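PDB 4F3N: uncharacterized ACR, COG1565 superfamily from Burkholderia thailandensis, which is of unknown function but has a methyltransferase fold and probably transfers methyl groups from S-adenosylmethionine, perhaps to protein arginine side chains. Local coordinates for residues E215-M220 and V279-T284; A226-G231 and F247-F252; R230-R235 and I264-G269. One frame throughout, in Å; residues are numbered along the deposited sequence. Where two conformers were deposited one is given.

Interaction 1: residues E215-M220 and V279-T284; sequences EVLDAM and VAFVRT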
loop_
_atom_site.group_PDB
_atom_site.type_symbol
_atom_site.label_atom_id
_atom_site.label_comp_id
_atom_site.label_asym_id
_atom_site.label_seq_id
_atom_site.Cartn_x
_atom_site.Cartn_y
_atom_site.Cartn_z
ATOM N N GLU A 215 3.371 0.386 -0.920
ATOM C CA GLU A 215 2.199 1.241 -0.985
ATOM C C GLU A 215 1.020 0.639 -1.750
ATOM O O GLU A 215 0.360 1.341 -2.545
ATOM C CB GLU A 215 2.625 2.605 -1.558
ATOM C CG GLU A 215 3.356 3.403 -0.512
ATOM C CD GLU A 215 3.638 4.824 -0.962
ATOM O OE1 GLU A 215 2.686 5.567 -1.074
ATOM O OE2 GLU A 215 4.796 5.106 -1.270
ATOM N N VAL A 216 0.743 -0.644 -1.517
ATOM C CA VAL A 216 -0.431 -1.264 -2.088
ATOM C C VAL A 216 -1.525 -1.516 -1.065
ATOM O O VAL A 216 -2.714 -1.427 -1.429
ATOM C CB VAL A 216 -0.108 -2.557 -2.889
ATOM C CG1 VAL A 216 0.828 -2.224 -4.056
ATOM C CG2 VAL A 216 0.529 -3.618 -2.045
ATOM N N LEU A 217 -1.172 -1.773 0.192
ATOM C CA LEU A 217 -2.185 -2.012 1.222
ATOM C C LEU A 217 -3.042 -0.781 1.479
ATOM O O LEU A 217 -4.303 -0.908 1.685
ATOM C CB LEU A 217 -1.552 -2.500 2.512
ATOM C CG LEU A 217 -0.827 -3.863 2.473
ATOM C CD1 LEU A 217 -0.202 -4.129 3.839
ATOM C CD2 LEU A 217 -1.701 -5.053 2.020
ATOM N N ASP A 218 -2.419 0.400 1.369
ATOM C CA ASP A 218 -3.100 1.665 1.647
ATOM C C ASP A 218 -4.191 2.003 0.635
ATOM O O ASP A 218 -5.010 2.855 0.924
ATOM C CB ASP A 218 -2.104 2.821 1.785
ATOM C CG ASP A 218 -1.364 3.112 0.514
ATOM O OD1 ASP A 218 -2.034 3.288 -0.522
ATOM O OD2 ASP A 218 -0.098 3.168 0.516
ATOM N N ALA A 219 -4.211 1.323 -0.510
ATOM C CA ALA A 219 -5.180 1.671 -1.591
ATOM C C ALA A 219 -6.240 0.605 -1.748
ATOM O O ALA A 219 -7.093 0.697 -2.637
ATOM C CB ALA A 219 -4.466 1.867 -2.905
ATOM N N MET A 220 -6.208 -0.380 -0.857
ATOM C CA MET A 220 -7.265 -1.395 -0.846
ATOM C C MET A 220 -8.511 -0.876 -0.110
ATOM O O MET A 220 -8.405 -0.113 0.854
ATOM C CB MET A 220 -6.740 -2.676 -0.275
ATOM C CG MET A 220 -5.639 -3.208 -1.178
ATOM S SD MET A 220 -4.953 -4.763 -0.680
ATOM C CE MET A 220 -3.686 -5.016 -1.916
ATOM N N VAL A 279 -6.532 -7.192 4.883
ATOM C CA VAL A 279 -6.384 -8.415 5.643
ATOM C C VAL A 279 -6.561 -9.668 4.744
ATOM O O VAL A 279 -5.754 -10.628 4.794
ATOM C CB VAL A 279 -7.322 -8.400 6.914
ATOM C CG1 VAL A 279 -7.516 -9.792 7.486
ATOM C CG2 VAL A 279 -6.730 -7.462 7.965
ATOM N N ALA A 280 -7.609 -9.654 3.917
ATOM C CA ALA A 280 -7.935 -10.741 3.014
ATOM C C ALA A 280 -6.773 -10.946 2.091
ATOM O O ALA A 280 -6.375 -12.085 1.825
ATOM C CB ALA A 280 -9.181 -10.412 2.205
ATOM N N PHE A 281 -6.210 -9.827 1.621
ATOM C CA PHE A 281 -5.054 -9.885 0.693
ATOM C C PHE A 281 -3.817 -10.491 1.315
ATOM O O PHE A 281 -3.191 -11.367 0.726
ATOM C CB PHE A 281 -4.752 -8.479 0.190
ATOM C CG PHE A 281 -3.549 -8.387 -0.718
ATOM C CD1 PHE A 281 -3.609 -8.846 -2.025
ATOM C CD2 PHE A 281 -2.372 -7.836 -0.271
ATOM C CE1 PHE A 281 -2.495 -8.784 -2.853
ATOM C CE2 PHE A 281 -1.261 -7.735 -1.126
ATOM C CZ PHE A 281 -1.329 -8.211 -2.399
ATOM N N VAL A 282 -3.475 -10.063 2.522
ATOM C CA VAL A 282 -2.314 -10.602 3.218
ATOM C C VAL A 282 -2.499 -12.087 3.546
ATOM O O VAL A 282 -1.577 -12.884 3.368
ATOM C CB VAL A 282 -1.953 -9.764 4.439
ATOM C CG1 VAL A 282 -0.846 -10.422 5.326
ATOM C CG2 VAL A 282 -1.519 -8.385 3.952
ATOM N N ARG A 283 -3.717 -12.486 3.935
ATOM C CA ARG A 283 -3.963 -13.906 4.129
ATOM C C ARG A 283 -3.683 -14.666 2.853
ATOM O O ARG A 283 -3.083 -15.729 2.917
ATOM C CB ARG A 283 -5.393 -14.161 4.583
ATOM C CG ARG A 283 -5.659 -13.680 5.995
ATOM C CD ARG A 283 -7.100 -13.978 6.365
ATOM N NE ARG A 283 -7.390 -13.659 7.757
ATOM C CZ ARG A 283 -8.612 -13.525 8.269
ATOM N NH1 ARG A 283 -9.701 -13.684 7.515
ATOM N NH2 ARG A 283 -8.754 -13.268 9.565
ATOM N N THR A 284 -4.176 -14.161 1.726
ATOM C CA THR A 284 -4.052 -14.855 0.446
ATOM C C THR A 284 -2.583 -14.963 0.057
ATOM O O THR A 284 -2.135 -16.000 -0.381
ATOM C CB THR A 284 -4.866 -14.143 -0.661
ATOM O OG1 THR A 284 -6.268 -14.132 -0.273
ATOM C CG2 THR A 284 -4.666 -14.783 -1.991
#
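The terminal methyl of M220 sits squarely over one face of the F281 ring. M220 CE lies 3.5 Å from the F281 ring centroid and only 13° off the ring normal, a CH-pi contact in which the slightly polarised S-methyl hydrogens meet the pi cloud. The sulfur follows obliquely: M220 SD is 4.4 Å from the same centroid, a Met-aromatic contact displaced toward the root of the ring, where SD also lies 3.8 Å from F281 CB. Two torsions bring this about. M220 has CG beside the backbone N (chi1 -63°) and is fully extended beyond it, so that its whole length is spent in reaching the helix; F281 has CG anti to the backbone N (chi1 177°), which carries the ring out from helix 276-288 to meet it, the two side chains crossing at about a right angle. An unbranched, flexible methionine suits a place where a thin chain must end on a flat ring.

The segment 215-220 is the loop that follows strand 210-214 of the central seven-stranded mixed sheet, whose order matches a Rossmann-like methyltransferase core, and N214, seen to bind S-adenosyl-L-homocysteine, directly precedes it. L217 starts the short 3-10 segment 217-219, and although its CB does not point at the helix, the end of its side chain reaches it. There the branched end of leucine serves two neighbours with one methyl: L217 CD2 lies 3.7 Å from F281 CD2, oblique to the ring, and 3.9 Å from V282 CG2. V282 also packs on A349 of helix 343-352 and F412 of strand 407-414. L217 and F281 both rest on F296 of strand 293-298, and the F281 ring meets that of F144.

Interaction 2: residues A226-G231 and F247-F252; sequences AKQARG and FADRPF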
loop_
_atom_site.group_PDB
_atom_site.type_symbol
_atom_site.label_atom_id
_atom_site.label_comp_id
_atom_site.label_asym_id
_atom_site.label_seq_id
_atom_site.Cartn_x
_atom_site.Cartn_y
_atom_site.Cartn_z
ATOM N N ALA A 226 -18.369 4.244 12.668
ATOM C CA ALA A 226 -18.578 5.440 13.473
ATOM C C ALA A 226 -19.170 5.042 14.812
ATOM O O ALA A 226 -20.077 4.216 14.873
ATOM C CB ALA A 226 -19.537 6.413 12.766
ATOM N N LYS A 227 -18.691 5.681 15.859
ATOM C CA LYS A 227 -19.163 5.405 17.230
ATOM C C LYS A 227 -20.323 6.292 17.566
ATOM O O LYS A 227 -20.156 7.504 17.717
ATOM C CB LYS A 227 -18.047 5.647 18.240
ATOM C CG LYS A 227 -18.469 5.327 19.688
ATOM C CD LYS A 227 -18.607 3.839 19.930
ATOM C CE LYS A 227 -19.054 3.504 21.365
ATOM N NZ LYS A 227 -18.127 4.051 22.381
ATOM N N GLN A 228 -21.503 5.689 17.656
ATOM C CA GLN A 228 -22.733 6.344 18.092
ATOM C C GLN A 228 -22.961 6.029 19.567
ATOM O O GLN A 228 -22.339 5.080 20.119
ATOM C CB GLN A 228 -23.941 5.834 17.289
ATOM C CG GLN A 228 -24.014 6.339 15.859
ATOM C CD GLN A 228 -25.287 5.922 15.140
ATOM O OE1 GLN A 228 -25.927 4.919 15.492
ATOM N NE2 GLN A 228 -25.668 6.697 14.132
ATOM N N ALA A 229 -23.850 6.784 20.203
ATOM C CA ALA A 229 -24.274 6.497 21.568
ATOM C C ALA A 229 -24.688 5.038 21.689
ATOM O O ALA A 229 -24.242 4.332 22.603
ATOM C CB ALA A 229 -25.436 7.398 21.946
ATOM N N ARG A 230 -25.528 4.597 20.741
ATOM C CA ARG A 230 -26.069 3.235 20.730
ATOM C C ARG A 230 -25.027 2.162 20.455
ATOM O O ARG A 230 -25.353 0.973 20.500
ATOM C CB ARG A 230 -27.189 3.114 19.690
ATOM N N GLY A 231 -23.792 2.575 20.146
ATOM C CA GLY A 231 -22.705 1.674 19.825
ATOM C C GLY A 231 -22.167 1.961 18.423
ATOM O O GLY A 231 -22.641 2.897 17.731
ATOM N N PHE A 247 -22.110 10.914 3.338
ATOM C CA PHE A 247 -21.943 9.790 4.265
ATOM C C PHE A 247 -23.253 9.573 5.018
ATOM O O PHE A 247 -23.983 10.531 5.283
ATOM C CB PHE A 247 -20.845 10.067 5.297
ATOM C CG PHE A 247 -19.459 10.088 4.740
ATOM C CD1 PHE A 247 -18.875 8.924 4.236
ATOM C CD2 PHE A 247 -18.725 11.245 4.783
ATOM C CE1 PHE A 247 -17.570 8.955 3.763
ATOM C CE2 PHE A 247 -17.419 11.280 4.343
ATOM C CZ PHE A 247 -16.853 10.136 3.830
ATOM N N ALA A 248 -23.524 8.331 5.389
ATOM C CA ALA A 248 -24.724 7.992 6.117
ATOM C C ALA A 248 -24.430 6.843 6.995
ATOM O O ALA A 248 -23.858 5.856 6.535
ATOM C CB ALA A 248 -25.872 7.649 5.178
ATOM N N ASP A 249 -24.825 6.949 8.264
ATOM C CA ASP A 249 -24.495 5.922 9.245
ATOM C C ASP A 249 -25.654 4.952 9.436
ATOM O O ASP A 249 -26.795 5.389 9.520
ATOM C CB ASP A 249 -24.135 6.593 10.560
ATOM C CG ASP A 249 -22.869 7.389 10.479
ATOM O OD1 ASP A 249 -21.993 7.018 9.684
ATOM O OD2 ASP A 249 -22.739 8.371 11.242
ATOM N N ARG A 250 -25.355 3.646 9.465
ATOM C CA ARG A 250 -26.379 2.591 9.574
ATOM C C ARG A 250 -25.916 1.511 10.530
ATOM O O ARG A 250 -24.732 1.197 10.557
ATOM C CB ARG A 250 -26.556 1.938 8.206
ATOM C CG ARG A 250 -27.967 1.538 7.896
ATOM C CD ARG A 250 -28.145 1.288 6.413
ATOM N NE ARG A 250 -27.636 -0.027 6.052
ATOM C CZ ARG A 250 -27.949 -0.673 4.926
ATOM N NH1 ARG A 250 -27.414 -1.867 4.688
ATOM N NH2 ARG A 250 -28.782 -0.134 4.033
ATOM N N PRO A 251 -26.844 0.896 11.290
ATOM C CA PRO A 251 -26.417 -0.245 12.085
ATOM C C PRO A 251 -25.825 -1.355 11.231
ATOM O O PRO A 251 -26.206 -1.519 10.061
ATOM C CB PRO A 251 -27.719 -0.737 12.756
ATOM C CG PRO A 251 -28.659 0.399 12.657
ATOM C CD PRO A 251 -28.246 1.251 11.501
ATOM N N PHE A 252 -24.902 -2.115 11.819
ATOM C CA PHE A 252 -24.282 -3.244 11.138
ATOM C C PHE A 252 -25.316 -4.290 10.744
ATOM O O PHE A 252 -26.286 -4.480 11.465
ATOM C CB PHE A 252 -23.196 -3.853 12.035
ATOM C CG PHE A 252 -21.948 -3.020 12.074
ATOM C CD1 PHE A 252 -21.102 -2.991 10.986
ATOM C CD2 PHE A 252 -21.648 -2.230 13.174
ATOM C CE1 PHE A 252 -19.966 -2.198 10.991
ATOM C CE2 PHE A 252 -20.508 -1.447 13.191
ATOM C CZ PHE A 252 -19.667 -1.433 12.100
HETATM O O HOH W 1 -27.537 5.587 12.328
#
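D249 faces both A226 and Q228 across the gap between strands 245-250 and 223-228, which are not paired with each other: strand 231-239 runs between them, and the nearest CA atoms, of A226 and D249, are 7.3 Å apart. Within 247-252, F247 and A248 come first and turn to other neighbours, F247 to L224 and F329, A248 through its carbonyl to W75.

At D249 the chain turns a side chain to the other segment. With CG beside the backbone N (chi1 -67°), the carboxylate comes over the small A226, whose CB is 4.0 Å from D249 OD1 and 4.1 Å from D249 OD2. Alanine suits this place because its single methyl takes up little room beneath the acid. The charge itself is met from the intervening strand, where R235 NE forms a salt bridge with D249 OD1. Further out, Q228, in the given one of its two conformers, slides past D249 in the opposite direction, its chain extended beyond CG, and Q228 NE2 comes within 3.9 Å of D249 CB; amide and carboxylate planes stand 84° apart. The two do not bond directly. Instead, in this conformer, a water accepts from Q228 NE2 at 2.8 Å and donates to D249 O at 2.9 Å, a bridge that a long amide can make.

R250 points away and lies against W75 in a cation-pi contact, and F252 packs on V225 and helix 256-259. Q228 also opens the type I turn to G231, closed by G231 N to Q228 O at 2.9 Å. The three consecutive strands 223-228, 231-239 and 245-250 form an antiparallel meander, with D249 meeting A226 and Q228 across its middle strand.

Interaction 3: residues R230-R235 and I264-G269; sequences RGWCER and IDADEG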
loop_
_atom_site.group_PDB
_atom_site.type_symbol
_atom_site.label_atom_id
_atom_site.label_comp_id
_atom_site.label_asym_id
_atom_site.label_seq_id
_atom_site.Cartn_x
_atom_site.Cartn_y
_atom_site.Cartn_z
ATOM N N ARG A 230 -25.528 4.597 20.741
ATOM C CA ARG A 230 -26.069 3.235 20.730
ATOM C C ARG A 230 -25.027 2.162 20.455
ATOM O O ARG A 230 -25.353 0.973 20.500
ATOM C CB ARG A 230 -27.189 3.114 19.690
ATOM N N GLY A 231 -23.792 2.575 20.146
ATOM C CA GLY A 231 -22.705 1.674 19.825
ATOM C C GLY A 231 -22.167 1.961 18.423
ATOM O O GLY A 231 -22.641 2.897 17.731
ATOM N N TRP A 232 -21.199 1.143 18.009
ATOM C CA TRP A 232 -20.595 1.274 16.668
ATOM C C TRP A 232 -21.579 1.004 15.587
ATOM O O TRP A 232 -22.469 0.184 15.748
ATOM C CB TRP A 232 -19.436 0.334 16.519
ATOM C CG TRP A 232 -18.248 0.735 17.330
ATOM C CD1 TRP A 232 -17.876 0.268 18.582
ATOM C CD2 TRP A 232 -17.235 1.720 16.961
ATOM N NE1 TRP A 232 -16.707 0.866 19.006
ATOM C CE2 TRP A 232 -16.278 1.765 18.076
ATOM C CE3 TRP A 232 -17.037 2.559 15.862
ATOM C CZ2 TRP A 232 -15.169 2.599 18.051
ATOM C CZ3 TRP A 232 -15.916 3.387 15.858
ATOM C CH2 TRP A 232 -15.013 3.412 16.924
ATOM N N CYS A 233 -21.452 1.725 14.481
ATOM C CA CYS A 233 -22.220 1.423 13.292
ATOM C C CYS A 233 -21.367 1.641 12.065
ATOM O O CYS A 233 -20.228 2.082 12.169
ATOM C CB CYS A 233 -23.434 2.287 13.209
ATOM S SG CYS A 233 -23.031 3.998 13.003
ATOM N N GLU A 234 -21.936 1.339 10.909
ATOM C CA GLU A 234 -21.188 1.493 9.662
ATOM C C GLU A 234 -21.529 2.818 9.006
ATOM O O GLU A 234 -22.703 3.176 8.879
ATOM C CB GLU A 234 -21.454 0.324 8.718
ATOM C CG GLU A 234 -20.604 0.433 7.453
ATOM C CD GLU A 234 -20.343 -0.862 6.727
ATOM O OE1 GLU A 234 -21.039 -1.885 6.982
ATOM O OE2 GLU A 234 -19.403 -0.843 5.897
ATOM N N ARG A 235 -20.477 3.527 8.570
ATOM C CA ARG A 235 -20.588 4.707 7.792
ATOM C C ARG A 235 -20.447 4.334 6.302
ATOM O O ARG A 235 -19.383 3.939 5.856
ATOM C CB ARG A 235 -19.530 5.713 8.209
ATOM C CG ARG A 235 -19.630 6.999 7.396
ATOM C CD ARG A 235 -18.963 8.173 8.058
ATOM N NE ARG A 235 -19.686 8.588 9.254
ATOM C CZ ARG A 235 -19.459 9.681 9.976
ATOM N NH1 ARG A 235 -18.500 10.551 9.671
ATOM N NH2 ARG A 235 -20.215 9.894 11.040
ATOM N N ILE A 264 -11.833 -0.627 21.062
ATOM C CA ILE A 264 -11.364 0.712 20.737
ATOM C C ILE A 264 -11.789 1.723 21.803
ATOM O O ILE A 264 -12.963 1.829 22.151
ATOM C CB ILE A 264 -11.854 1.152 19.341
ATOM C CG1 ILE A 264 -11.443 0.113 18.306
ATOM C CG2 ILE A 264 -11.307 2.531 19.001
ATOM C CD1 ILE A 264 -11.840 0.451 16.885
ATOM N N ASP A 265 -10.806 2.458 22.320
ATOM C CA ASP A 265 -11.032 3.483 23.340
ATOM C C ASP A 265 -11.560 4.724 22.620
ATOM O O ASP A 265 -10.815 5.691 22.391
ATOM C CB ASP A 265 -9.711 3.779 24.075
ATOM C CG ASP A 265 -9.836 4.906 25.090
ATOM O OD1 ASP A 265 -10.803 4.893 25.881
ATOM O OD2 ASP A 265 -8.974 5.813 25.080
ATOM N N ALA A 266 -12.834 4.675 22.225
ATOM C CA ALA A 266 -13.418 5.731 21.409
ATOM C C ALA A 266 -14.579 6.383 22.124
ATOM O O ALA A 266 -15.488 5.703 22.584
ATOM C CB ALA A 266 -13.892 5.174 20.074
ATOM N N ASP A 267 -14.551 7.703 22.161
ATOM C CA ASP A 267 -15.709 8.482 22.546
ATOM C C ASP A 267 -16.699 8.580 21.387
ATOM O O ASP A 267 -16.353 8.395 20.214
ATOM C CB ASP A 267 -15.293 9.888 22.963
ATOM C CG ASP A 267 -14.682 9.924 24.338
ATOM O OD1 ASP A 267 -14.478 8.844 24.939
ATOM O OD2 ASP A 267 -14.417 11.041 24.823
ATOM N N GLU A 268 -17.942 8.867 21.743
ATOM C CA GLU A 268 -18.991 9.109 20.781
ATOM C C GLU A 268 -18.461 10.085 19.748
ATOM O O GLU A 268 -17.801 11.041 20.102
ATOM C CB GLU A 268 -20.206 9.726 21.488
ATOM C CG GLU A 268 -21.511 9.628 20.698
ATOM C CD GLU A 268 -21.660 10.717 19.644
ATOM O OE1 GLU A 268 -21.074 11.809 19.813
ATOM O OE2 GLU A 268 -22.361 10.479 18.633
ATOM N N GLY A 269 -18.738 9.809 18.479
ATOM C CA GLY A 269 -18.352 10.677 17.356
ATOM C C GLY A 269 -17.121 10.244 16.594
ATOM O O GLY A 269 -16.923 10.692 15.479
HETATM O O HOH W 2 -15.505 1.107 21.672
#
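W232 presents the six-membered part of its indole to A266 and I264, joining strand 231-239, the middle strand of an antiparallel meander and hairpin partner of 223-228, to the irregular loop between helix 256-259 and strand 271-274. One ring atom carries most of the contact: W232 CZ2 lies 3.5 Å from A266 CB and 3.8 Å from I264 CB, both approaching obliquely, while W232 CH2 is 3.8 Å from the same A266 methyl. The small alanine lets the loop come close, and the beta-branched isoleucine adds bulk, crossing the indole at about a right angle with CG2 and CD1 also near CZ2. The tryptophan reaches this place with CG beside its backbone N (chi1 -71°) and the indole plane standing roughly perpendicular to the plane through CA, CB and CG (chi2 97°).

In the next shell, V225 and K227 on the neighbouring strand 223-228 touch the indole, as does L261 from the loop. K227 also bonds through its backbone to G269, bringing the far end of the loop to the sheet. The loop is bent at D265, the centre of an inverse gamma turn with a weak A266 N to I264 O bond, so that I264 and A266 turn to the indole while D265 points away. The polar corner of the indole is served as well: a water in the ring plane accepts from W232 NE1 at 2.9 Å and lies 2.7 Å from I264 O.

From the N terminus, the chain first reaches 215-220, just after a strand of the central mixed sheet, and interaction 1 closes the longest loop when helix 276-288 returns to it, 59 residues on. Both other contacts fall within that loop. Interactions 2 and 3 start from overlapping segments that share R230 and G231; interaction 2 closes first, at 247-252. Because the span of interaction 3 starts inside that of interaction 2 and ends beyond it, at 264-269, the two cross. They touch, with R250 N 2.8 Å from E234 O, and tie the antiparallel sheet together and to its following loop. Interaction 1, its centre about 25 Å from that of interaction 2, belongs instead to the methyltransferase core.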